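Local coordinates for putative diflavin flavoprotein A 3 (Nostoc sp., PDB 3FNI) that probably passes electrons from NADH to oxygen, giving water, this chain being its flavodoxin-like domain, of a type that binds FMN, at residues Asp19-Ala24 / Asn131-Cys136. Numbering follows the deposited sequence.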
loop_
_atom_site.group_PDB
_atom_site.type_symbol
_atom_site.label_atom_id
_atom_site.label_comp_id
_atom_site.label_asym_id
_atom_site.label_seq_id
_atom_site.Cartn_x
_atom_site.Cartn_y
_atom_site.Cartn_z
ATOM N N ASP A 19 -2.461 3.969 -11.003
ATOM C CA ASP A 19 -2.243 2.753 -11.756
ATOM C C ASP A 19 -0.755 2.563 -12.087
ATOM O O ASP A 19 -0.188 1.502 -11.839
ATOM C CB ASP A 19 -3.093 2.794 -13.034
ATOM C CG ASP A 19 -4.577 2.502 -12.777
ATOM O OD1 ASP A 19 -5.066 2.704 -11.643
ATOM O OD2 ASP A 19 -5.266 2.081 -13.729
ATOM N N ARG A 20 -0.120 3.598 -12.624
ATOM C CA ARG A 20 1.293 3.503 -12.981
ATOM C C ARG A 20 2.206 3.527 -11.755
ATOM O O ARG A 20 3.234 2.850 -11.725
ATOM C CB ARG A 20 1.663 4.630 -13.950
ATOM C CG ARG A 20 0.842 4.617 -15.243
ATOM C CD ARG A 20 1.253 5.745 -16.170
ATOM N NE ARG A 20 2.627 5.586 -16.641
ATOM C CZ ARG A 20 3.294 6.503 -17.336
ATOM N NH1 ARG A 20 2.714 7.656 -17.644
ATOM N NH2 ARG A 20 4.544 6.267 -17.724
ATOM N N LEU A 21 1.830 4.298 -10.741
ATOM C CA LEU A 21 2.630 4.375 -9.525
ATOM C C LEU A 21 2.633 3.030 -8.799
ATOM O O LEU A 21 3.688 2.550 -8.358
ATOM C CB LEU A 21 2.094 5.476 -8.605
ATOM C CG LEU A 21 2.335 6.896 -9.117
ATOM C CD1 LEU A 21 1.573 7.871 -8.264
ATOM C CD2 LEU A 21 3.816 7.215 -9.111
ATOM N N ALA A 22 1.456 2.421 -8.687
ATOM C CA ALA A 22 1.328 1.127 -8.031
ATOM C C ALA A 22 2.023 0.044 -8.851
ATOM O O ALA A 22 2.680 -0.834 -8.296
ATOM C CB ALA A 22 -0.142 0.771 -7.833
ATOM N N GLN A 23 1.888 0.109 -10.172
ATOM C CA GLN A 23 2.518 -0.884 -11.023
ATOM C C GLN A 23 4.041 -0.896 -10.868
ATOM O O GLN A 23 4.660 -1.958 -10.863
ATOM C CB GLN A 23 2.153 -0.649 -12.490
ATOM C CG GLN A 23 2.712 -1.716 -13.411
ATOM C CD GLN A 23 2.277 -3.109 -12.988
ATOM O OE1 GLN A 23 3.100 -4.013 -12.838
ATOM N NE2 GLN A 23 0.976 -3.285 -12.789
ATOM N N ALA A 24 4.638 0.283 -10.738
ATOM C CA ALA A 24 6.082 0.408 -10.584
ATOM C C ALA A 24 6.515 -0.222 -9.267
ATOM O O ALA A 24 7.491 -0.969 -9.215
ATOM C CB ALA A 24 6.487 1.890 -10.626
ATOM N N ASN A 131 12.010 9.127 -13.179
ATOM C CA ASN A 131 12.802 9.123 -11.944
ATOM C C ASN A 131 11.845 8.822 -10.791
ATOM O O ASN A 131 12.235 8.270 -9.765
ATOM C CB ASN A 131 13.448 10.492 -11.714
ATOM C CG ASN A 131 14.545 10.797 -12.708
ATOM O OD1 ASN A 131 14.892 11.957 -12.926
ATOM N ND2 ASN A 131 15.109 9.756 -13.307
ATOM N N THR A 132 10.591 9.223 -10.980
ATOM C CA THR A 132 9.508 9.013 -10.022
ATOM C C THR A 132 9.174 7.524 -9.964
ATOM O O THR A 132 9.103 6.921 -8.893
ATOM C CB THR A 132 8.243 9.773 -10.477
ATOM O OG1 THR A 132 8.502 11.178 -10.444
ATOM C CG2 THR A 132 7.050 9.446 -9.589
ATOM N N TYR A 133 8.976 6.937 -11.136
ATOM C CA TYR A 133 8.640 5.532 -11.223
ATOM C C TYR A 133 9.794 4.635 -10.844
ATOM O O TYR A 133 9.580 3.506 -10.414
ATOM C CB TYR A 133 8.165 5.192 -12.629
ATOM C CG TYR A 133 6.887 5.892 -12.993
ATOM C CD1 TYR A 133 5.780 5.855 -12.137
ATOM C CD2 TYR A 133 6.770 6.586 -14.198
ATOM C CE1 TYR A 133 4.594 6.489 -12.476
ATOM C CE2 TYR A 133 5.589 7.221 -14.546
ATOM C CZ TYR A 133 4.507 7.171 -13.685
ATOM O OH TYR A 133 3.335 7.797 -14.039
ATOM N N LYS A 134 11.014 5.138 -11.010
ATOM C CA LYS A 134 12.202 4.372 -10.666
ATOM C C LYS A 134 12.302 4.342 -9.149
ATOM O O LYS A 134 12.810 3.391 -8.569
ATOM C CB LYS A 134 13.456 5.025 -11.251
ATOM C CG LYS A 134 14.731 4.238 -10.990
ATOM C CD LYS A 134 15.994 5.045 -11.306
ATOM C CE LYS A 134 16.015 5.570 -12.742
ATOM N NZ LYS A 134 15.977 4.496 -13.792
ATOM N N LEU A 135 11.815 5.404 -8.517
ATOM C CA LEU A 135 11.827 5.516 -7.069
ATOM C C LEU A 135 10.818 4.523 -6.489
ATOM O O LEU A 135 11.120 3.818 -5.528
ATOM C CB LEU A 135 11.458 6.943 -6.660
ATOM C CG LEU A 135 11.377 7.257 -5.163
ATOM C CD1 LEU A 135 12.762 7.150 -4.527
ATOM C CD2 LEU A 135 10.815 8.661 -4.972
ATOM N N CYS A 136 9.624 4.473 -7.081
ATOM C CA CYS A 136 8.577 3.546 -6.642
ATOM C C CYS A 136 9.066 2.112 -6.773
ATOM O O CYS A 136 8.775 1.258 -5.932
ATOM C CB CYS A 136 7.318 3.680 -7.504
ATOM S SG CYS A 136 6.533 5.285 -7.495
#
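Tyr133 and Arg20 make the polar-aromatic part of this helix-helix contact. Tyr133 OH sits over one face of the Arg20 guanidinium, toward its rim, with the two planes 35° apart, and Arg20 NH2 approaches Tyr133 CE2 obliquely at 3.5 Å. Arg20 NE lies 3.5 Å from Tyr133 OH, but the angle is too poor for a hydrogen bond. The arginine reaches this position through a bend at chi3 (65°), and its NH2 also has a long, weak ion pair with Glu130.

Apolar packing supplies the rest. Leu21 crosses Tyr133 at about a right angle, its CD2 meeting the ring at CE1 (3.5 Å) and Cys136 SG at 3.7 Å. Further toward the C-terminal ends of the segments, Ala24 CB sits 3.7 Å from Cys136 CB and 4.2 Å from Tyr133 CB, where the CA atoms of Ala24 and Cys136 come within 5.6 Å. An alanine replacing Tyr133 would probably open a gap beside Leu21 CD2 and leave the Arg20 guanidinium freer to swing.

The segment axes approach to 8.5 Å at 45°, and Leu21 also touches Phe93 of strand 89-93. Helices 18-31 and 130-152, first and last in the chain, thus pack together against the five-stranded parallel sheet, order 2-1-3-4-5, of a flavodoxin-like fold.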